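Putative amidohydrolase (Unidentified, PDB 3MKV) probably acts as a zinc-dependent prolidase of the amidohydrolase superfamily, hydrolysing dipeptides that end in proline. Local coordinates at residues R333-A343 with S390-G398; A376-D384 with H400-G408. All coordinates share one frame; numbering follows the deposited sequence. Where two conformers were deposited one is given.

Overall arrangement
Interaction 2 pairs strands 380-383 and 403-406 in the small beta domain, and the loop joining those strands supplies one side of interaction 1, where it packs on the turn and helix of 333-343. The two contacts therefore interlock along the chain, with centres about 17 Å apart. They touch at Cys-393, whose CB lies 3.6 Å from Val-383 CG1 and whose O lies 3.4 Å from His-400 CB. Both lead towards the zinc site. Gln-335, off the seam of interaction 1, touches Thr-325, the neighbour of the zinc ligand Asp-326, and bonds Asp-63; in interaction 2, Leu-381 and Asp-379 bond strand 56-63, which runs on to the ligand His-65.

Interaction 1: R333-A343 with S390-G398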
# COMPACT_ATOMS: atom_id res chain seq x y z
N ARG A 333 41.81 15.05 1.55
CA ARG A 333 43.16 15.30 1.04
C ARG A 333 44.25 14.96 2.06
O ARG A 333 45.43 14.84 1.69
CB ARG A 333 43.30 16.75 0.61
CG ARG A 333 44.13 17.58 1.57
CD ARG A 333 43.28 18.39 2.51
NE ARG A 333 43.12 19.75 2.03
CZ ARG A 333 42.96 20.81 2.81
NH1 ARG A 333 42.94 20.68 4.14
NH2 ARG A 333 42.82 22.02 2.27
N LEU A 334 43.85 14.79 3.32
CA LEU A 334 44.76 14.64 4.45
C LEU A 334 45.12 13.19 4.77
O LEU A 334 45.89 12.92 5.68
CB LEU A 334 44.18 15.31 5.71
CG LEU A 334 44.06 16.84 5.67
CD1 LEU A 334 43.08 17.34 6.71
CD2 LEU A 334 45.44 17.49 5.85
N GLN A 335 44.55 12.27 4.01
CA GLN A 335 44.79 10.85 4.22
C GLN A 335 46.22 10.50 4.69
O GLN A 335 46.40 9.83 5.71
CB GLN A 335 44.45 10.09 2.94
CG GLN A 335 44.31 8.60 3.10
CD GLN A 335 43.85 7.96 1.81
OE1 GLN A 335 44.05 8.52 0.73
NE2 GLN A 335 43.22 6.79 1.90
N SER A 336 47.23 10.92 3.95
CA SER A 336 48.60 10.54 4.28
C SER A 336 49.09 11.03 5.65
O SER A 336 50.09 10.53 6.17
CB SER A 336 49.56 10.99 3.19
OG SER A 336 49.19 10.42 1.96
N ASP A 337 48.40 11.99 6.24
CA ASP A 337 48.81 12.49 7.55
C ASP A 337 48.62 11.46 8.65
O ASP A 337 49.10 11.65 9.76
CB ASP A 337 48.08 13.77 7.90
CG ASP A 337 48.68 14.98 7.24
OD1 ASP A 337 49.05 14.89 6.05
OD2 ASP A 337 48.80 16.02 7.92
N GLU A 338 47.91 10.37 8.35
CA GLU A 338 47.67 9.36 9.38
C GLU A 338 48.98 8.63 9.71
O GLU A 338 49.09 8.01 10.76
CB GLU A 338 46.57 8.38 8.96
CG GLU A 338 46.29 7.24 9.95
CD GLU A 338 45.46 7.67 11.17
OE1 GLU A 338 45.19 6.80 12.03
OE2 GLU A 338 45.10 8.87 11.26
N PHE A 339 49.95 8.71 8.81
CA PHE A 339 51.27 8.13 9.05
C PHE A 339 52.02 8.98 10.07
O PHE A 339 52.51 8.47 11.08
CB PHE A 339 52.08 8.05 7.75
CG PHE A 339 51.57 7.03 6.78
CD1 PHE A 339 51.59 5.68 7.11
CD2 PHE A 339 51.09 7.41 5.53
CE1 PHE A 339 51.12 4.71 6.21
CE2 PHE A 339 50.62 6.45 4.61
CZ PHE A 339 50.63 5.11 4.96
N ARG A 340 52.09 10.28 9.80
CA ARG A 340 52.68 11.25 10.71
C ARG A 340 52.10 11.10 12.12
O ARG A 340 52.84 11.01 13.11
CB ARG A 340 52.42 12.67 10.20
CG ARG A 340 53.34 13.72 10.79
CD ARG A 340 52.75 15.13 10.67
NE ARG A 340 51.74 15.40 11.69
CZ ARG A 340 50.49 15.78 11.44
NH1 ARG A 340 50.10 15.95 10.18
NH2 ARG A 340 49.64 16.00 12.43
N ILE A 341 50.78 11.10 12.22
CA ILE A 341 50.11 11.06 13.51
C ILE A 341 50.45 9.78 14.29
O ILE A 341 50.87 9.85 15.44
CB ILE A 341 48.59 11.20 13.35
CG1 ILE A 341 48.25 12.58 12.79
CG2 ILE A 341 47.89 10.97 14.67
CD1 ILE A 341 46.78 12.79 12.52
N LEU A 342 50.28 8.63 13.66
CA LEU A 342 50.62 7.36 14.30
C LEU A 342 52.11 7.31 14.63
O LEU A 342 52.52 6.66 15.59
CB LEU A 342 50.23 6.17 13.42
CG LEU A 342 48.75 6.00 13.03
CD1 LEU A 342 48.57 4.98 11.89
CD2 LEU A 342 47.91 5.60 14.23
N ALA A 343 52.92 7.99 13.83
CA ALA A 343 54.37 7.97 14.00
C ALA A 343 54.79 8.54 15.36
O ALA A 343 55.87 8.25 15.85
CB ALA A 343 55.06 8.72 12.87
N SER A 390 61.84 7.22 8.50
CA SER A 390 60.86 8.29 8.64
C SER A 390 59.70 8.08 7.67
O SER A 390 59.86 7.43 6.64
CB SER A 390 61.51 9.65 8.40
OG SER A 390 60.72 10.69 8.94
N VAL A 391 58.53 8.61 8.02
CA VAL A 391 57.33 8.46 7.18
C VAL A 391 57.00 9.75 6.44
O VAL A 391 56.02 9.81 5.69
CB VAL A 391 56.10 8.04 8.02
CG1 VAL A 391 56.30 6.65 8.60
CG2 VAL A 391 55.80 9.08 9.12
N ASP A 392 57.82 10.77 6.66
CA ASP A 392 57.64 12.07 6.03
C ASP A 392 57.66 12.00 4.51
O ASP A 392 57.13 12.89 3.84
CB ASP A 392 58.70 13.05 6.53
CG ASP A 392 58.60 13.32 8.02
OD1 ASP A 392 57.61 12.90 8.65
OD2 ASP A 392 59.53 13.96 8.57
N CYS A 393 58.28 10.96 3.97
CA CYS A 393 58.30 10.76 2.52
C CYS A 393 56.94 10.33 1.94
O CYS A 393 56.69 10.47 0.74
CB CYS A 393 59.39 9.74 2.14
SG CYS A 393 59.50 8.29 3.24
N LEU A 394 56.07 9.80 2.80
CA LEU A 394 54.72 9.39 2.38
C LEU A 394 53.72 10.54 2.47
O LEU A 394 52.68 10.51 1.82
CB LEU A 394 54.24 8.20 3.21
CG LEU A 394 55.18 6.98 3.22
CD1 LEU A 394 54.72 5.86 4.17
CD2 LEU A 394 55.38 6.45 1.81
N LEU A 395 54.05 11.57 3.25
CA LEU A 395 53.12 12.68 3.49
C LEU A 395 52.78 13.47 2.24
O LEU A 395 53.49 13.40 1.23
CB LEU A 395 53.68 13.66 4.52
CG LEU A 395 53.99 13.15 5.93
CD1 LEU A 395 54.37 14.33 6.84
CD2 LEU A 395 52.83 12.35 6.49
N GLY A 396 51.68 14.22 2.33
CA GLY A 396 51.22 15.09 1.26
C GLY A 396 50.42 14.40 0.17
O GLY A 396 49.53 13.60 0.44
N GLN A 397 50.77 14.71 -1.07
CA GLN A 397 49.96 14.34 -2.21
C GLN A 397 50.82 13.54 -3.17
O GLN A 397 50.66 13.63 -4.39
CB GLN A 397 49.43 15.61 -2.88
CG GLN A 397 47.93 15.64 -3.08
CD GLN A 397 47.14 15.14 -1.87
OE1 GLN A 397 46.50 14.09 -1.94
NE2 GLN A 397 47.18 15.88 -0.77
N GLY A 398 51.74 12.76 -2.61
CA GLY A 398 52.64 11.92 -3.41
C GLY A 398 53.89 12.62 -3.95
O GLY A 398 54.43 12.20 -4.96
O HOH W 1 51.31 11.30 -0.27
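Water 1 sits between Ser-336 and the loop 390-398, held by four polar atoms. It accepts from Gly-398 N at 2.8 Å. Leu-394 O, 2.6 Å from the water oxygen, and more weakly Gly-396 O are acceptors in position for its protons, and probably share them with other acceptors. Ser-336 OG, 3.2 Å from the water oxygen, brings in the other segment. The result is a solvent bridge that ties three backbone groups of an irregular loop to a single hydroxyl.

A direct bond runs nearby: Gln-397 NE2 donates to Arg-333 O over 3.2 Å, almost straight at 174° and with the acceptor in the plane of the amide. The other end of that amide, OE1, is held by Arg-100, so both ends fix the rotation of the group.

The scaffold here is a type I beta turn, Leu-334 to Asp-337, leading into helix 337-343 on the TIM-barrel side of the fold, while 390-398 belongs to the connection between two strands of the small beta domain. Apolar side chains close the seam. Phe-339 CG is anti to its carbonyl carbon (chi1 -70°), which lays the ring beneath Leu-394: CD1 of that leucine stands 4.0 Å from the Phe-339 ring centroid and 3° off the normal, a CH-pi contact over the face. The same ring stacks with Phe-323. Further along the helix, Val-391 CG2 packs at 3.8 Å on Ala-343 CB, and its CB faces Phe-339 CB. Leu-395 crosses Arg-340 at about a right angle, CD2 lying 3.7 Å from Arg-340 CB. The guanidinium beyond is turned elsewhere, its edge meeting Asp-337 OD2 in plane in a salt bridge formed by NH1.

Interaction 2: A376-D384 with H400-G408; sequences AHADVLVVD and HIPLVMKDG
An antiparallel strand pair within a mixed sheet brings 376-384 and 400-408 together, strands 380-383 and 403-406 running at 173° to each other. Val-380 and Met-405 form a hydrogen-bonded pair, with Val-380 N to Met-405 O and Met-405 N to Val-380 O both 2.7 Å. Val-382 N continues the ladder to Leu-403 O at 3.0 Å. Beyond it Val-382 O meets Pro-402 CD and makes a CA-H...O contact with Ile-401 CA, before Asp-384 N bonds His-400 O at 2.9 Å, from above the carbonyl plane.

At the other end a side chain replaces a strand bond. Asp-379 has CG beside its backbone N (chi1 -63°), and OD1 accepts Asp-407 N at 2.9 Å on its anti side, 33° out of the carboxylate plane. Next to it Gly-408 N bonds Ala-378 O, from the central residue of an inverse gamma turn. The carboxylates of Asp-379 and Asp-407 come near each other, a proximity that is probably eased by Arg-128, which forms a salt bridge with each through a different nitrogen.

On one face of the pair Leu-381 and Val-404 lie side by side, Leu-381 CD2 being 3.9 Å from Val-404 CG1. Strand 56-63 is the next strand of the sheet, bonded to Leu-381 through the backbone of Met-58. On the other face Val-382 CB packs 3.8 Å from Leu-403 CB, while the extended Met-405 runs alongside Val-380 and bends near its end; all four touch Phe-8 of strand 5-9 in the facing layer. The pair and its packing on strand 5-9 are consistent with the small beta-sandwich domain that accompanies the TIM barrel in many amidohydrolases.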
# COMPACT_ATOMS: atom_id res chain seq x y z
N ALA A 376 52.18 -12.53 -5.79
CA ALA A 376 51.39 -11.41 -5.26
C ALA A 376 51.01 -10.42 -6.36
O ALA A 376 51.56 -10.46 -7.46
CB ALA A 376 52.17 -10.69 -4.15
N HIS A 377 50.08 -9.53 -6.05
CA HIS A 377 49.69 -8.51 -7.02
C HIS A 377 50.82 -7.50 -7.20
O HIS A 377 51.42 -7.06 -6.21
CB HIS A 377 48.40 -7.80 -6.60
CG HIS A 377 47.17 -8.64 -6.75
ND1 HIS A 377 46.59 -9.31 -5.70
CD2 HIS A 377 46.42 -8.94 -7.84
CE1 HIS A 377 45.54 -9.98 -6.13
NE2 HIS A 377 45.41 -9.77 -7.42
N ALA A 378 51.10 -7.14 -8.44
CA ALA A 378 52.13 -6.15 -8.72
C ALA A 378 51.57 -4.77 -8.43
O ALA A 378 51.36 -3.95 -9.33
CB ALA A 378 52.62 -6.25 -10.16
N ASP A 379 51.31 -4.53 -7.14
CA ASP A 379 51.01 -3.21 -6.62
C ASP A 379 52.29 -2.73 -5.97
O ASP A 379 52.66 -3.19 -4.89
CB ASP A 379 49.90 -3.28 -5.56
CG ASP A 379 48.57 -3.79 -6.12
OD1 ASP A 379 48.51 -4.21 -7.31
OD2 ASP A 379 47.58 -3.77 -5.36
N VAL A 380 52.99 -1.82 -6.65
CA VAL A 380 54.32 -1.41 -6.20
C VAL A 380 54.46 0.10 -6.15
O VAL A 380 53.94 0.81 -7.00
CB VAL A 380 55.42 -1.95 -7.15
CG1 VAL A 380 56.79 -1.59 -6.61
CG2 VAL A 380 55.30 -3.45 -7.31
N LEU A 381 55.17 0.58 -5.14
CA LEU A 381 55.53 1.99 -5.06
C LEU A 381 57.04 2.17 -5.14
O LEU A 381 57.82 1.28 -4.76
CB LEU A 381 55.04 2.60 -3.74
CG LEU A 381 53.57 2.46 -3.35
CD1 LEU A 381 53.27 3.42 -2.18
CD2 LEU A 381 52.67 2.74 -4.55
N VAL A 382 57.46 3.33 -5.63
CA VAL A 382 58.84 3.76 -5.49
C VAL A 382 58.85 5.08 -4.74
O VAL A 382 58.24 6.04 -5.18
CB VAL A 382 59.54 3.92 -6.86
CG1 VAL A 382 60.76 4.83 -6.72
CG2 VAL A 382 59.94 2.58 -7.41
N VAL A 383 59.54 5.11 -3.61
CA VAL A 383 59.56 6.32 -2.80
C VAL A 383 60.94 6.95 -2.73
O VAL A 383 61.96 6.26 -2.67
CB VAL A 383 59.04 6.04 -1.39
CG1 VAL A 383 58.99 7.34 -0.57
CG2 VAL A 383 57.67 5.38 -1.46
N ASP A 384 60.97 8.27 -2.76
CA ASP A 384 62.19 9.00 -2.60
C ASP A 384 62.42 9.26 -1.12
O ASP A 384 62.18 10.35 -0.62
CB ASP A 384 62.13 10.33 -3.35
CG ASP A 384 63.45 11.08 -3.31
OD1 ASP A 384 64.51 10.44 -3.16
OD2 ASP A 384 63.42 12.32 -3.44
N HIS A 400 56.94 12.71 -2.91
CA HIS A 400 58.13 11.88 -2.88
C HIS A 400 57.77 10.46 -3.23
O HIS A 400 58.32 9.51 -2.68
CB HIS A 400 58.78 11.94 -1.50
CG HIS A 400 59.04 13.33 -1.02
ND1 HIS A 400 59.96 14.16 -1.62
CD2 HIS A 400 58.51 14.04 0.00
CE1 HIS A 400 59.98 15.32 -0.99
NE2 HIS A 400 59.11 15.27 0.00
N ILE A 401 56.81 10.32 -4.14
CA ILE A 401 56.36 9.03 -4.61
C ILE A 401 56.27 9.07 -6.12
O ILE A 401 55.18 9.09 -6.69
CB ILE A 401 54.99 8.63 -4.00
CG1 ILE A 401 54.99 8.87 -2.49
CG2 ILE A 401 54.66 7.18 -4.31
CD1 ILE A 401 53.88 8.13 -1.75
N PRO A 402 57.44 9.09 -6.78
CA PRO A 402 57.61 9.17 -8.23
C PRO A 402 56.91 8.06 -9.03
O PRO A 402 56.53 8.30 -10.17
CB PRO A 402 59.13 9.04 -8.41
CG PRO A 402 59.64 8.50 -7.10
CD PRO A 402 58.73 9.07 -6.08
N LEU A 403 56.77 6.87 -8.45
CA LEU A 403 56.15 5.77 -9.20
C LEU A 403 55.07 5.02 -8.42
O LEU A 403 55.26 4.67 -7.25
CB LEU A 403 57.22 4.79 -9.71
CG LEU A 403 56.72 3.68 -10.64
CD1 LEU A 403 57.78 3.33 -11.68
CD2 LEU A 403 56.25 2.43 -9.87
N VAL A 404 53.94 4.78 -9.08
CA VAL A 404 52.82 4.05 -8.48
C VAL A 404 52.29 2.99 -9.44
O VAL A 404 51.78 3.31 -10.51
CB VAL A 404 51.66 4.99 -8.08
CG1 VAL A 404 50.49 4.17 -7.51
CG2 VAL A 404 52.13 6.04 -7.08
N MET A 405 52.41 1.73 -9.05
CA MET A 405 52.04 0.60 -9.89
C MET A 405 50.90 -0.18 -9.23
O MET A 405 51.03 -0.61 -8.09
CB MET A 405 53.25 -0.32 -10.11
CG MET A 405 53.00 -1.52 -11.02
SD MET A 405 54.48 -2.49 -11.47
CE MET A 405 54.40 -3.86 -10.36
N LYS A 406 49.80 -0.37 -9.95
CA LYS A 406 48.69 -1.17 -9.48
C LYS A 406 48.38 -2.23 -10.52
O LYS A 406 48.20 -1.88 -11.66
CB LYS A 406 47.46 -0.31 -9.20
CG LYS A 406 46.13 -1.06 -9.19
CD LYS A 406 44.96 -0.10 -9.30
CE LYS A 406 43.69 -0.79 -9.75
NZ LYS A 406 42.57 0.18 -9.92
N ASP A 407 48.29 -3.49 -10.12
CA ASP A 407 48.01 -4.58 -11.05
C ASP A 407 49.01 -4.62 -12.21
O ASP A 407 48.62 -4.91 -13.35
CB ASP A 407 46.59 -4.47 -11.62
CG ASP A 407 45.52 -4.89 -10.62
OD1 ASP A 407 44.49 -4.18 -10.52
OD2 ASP A 407 45.70 -5.92 -9.93
N GLY A 408 50.28 -4.34 -11.92
CA GLY A 408 51.32 -4.40 -12.94
C GLY A 408 51.26 -3.32 -14.02
O GLY A 408 51.88 -3.44 -15.07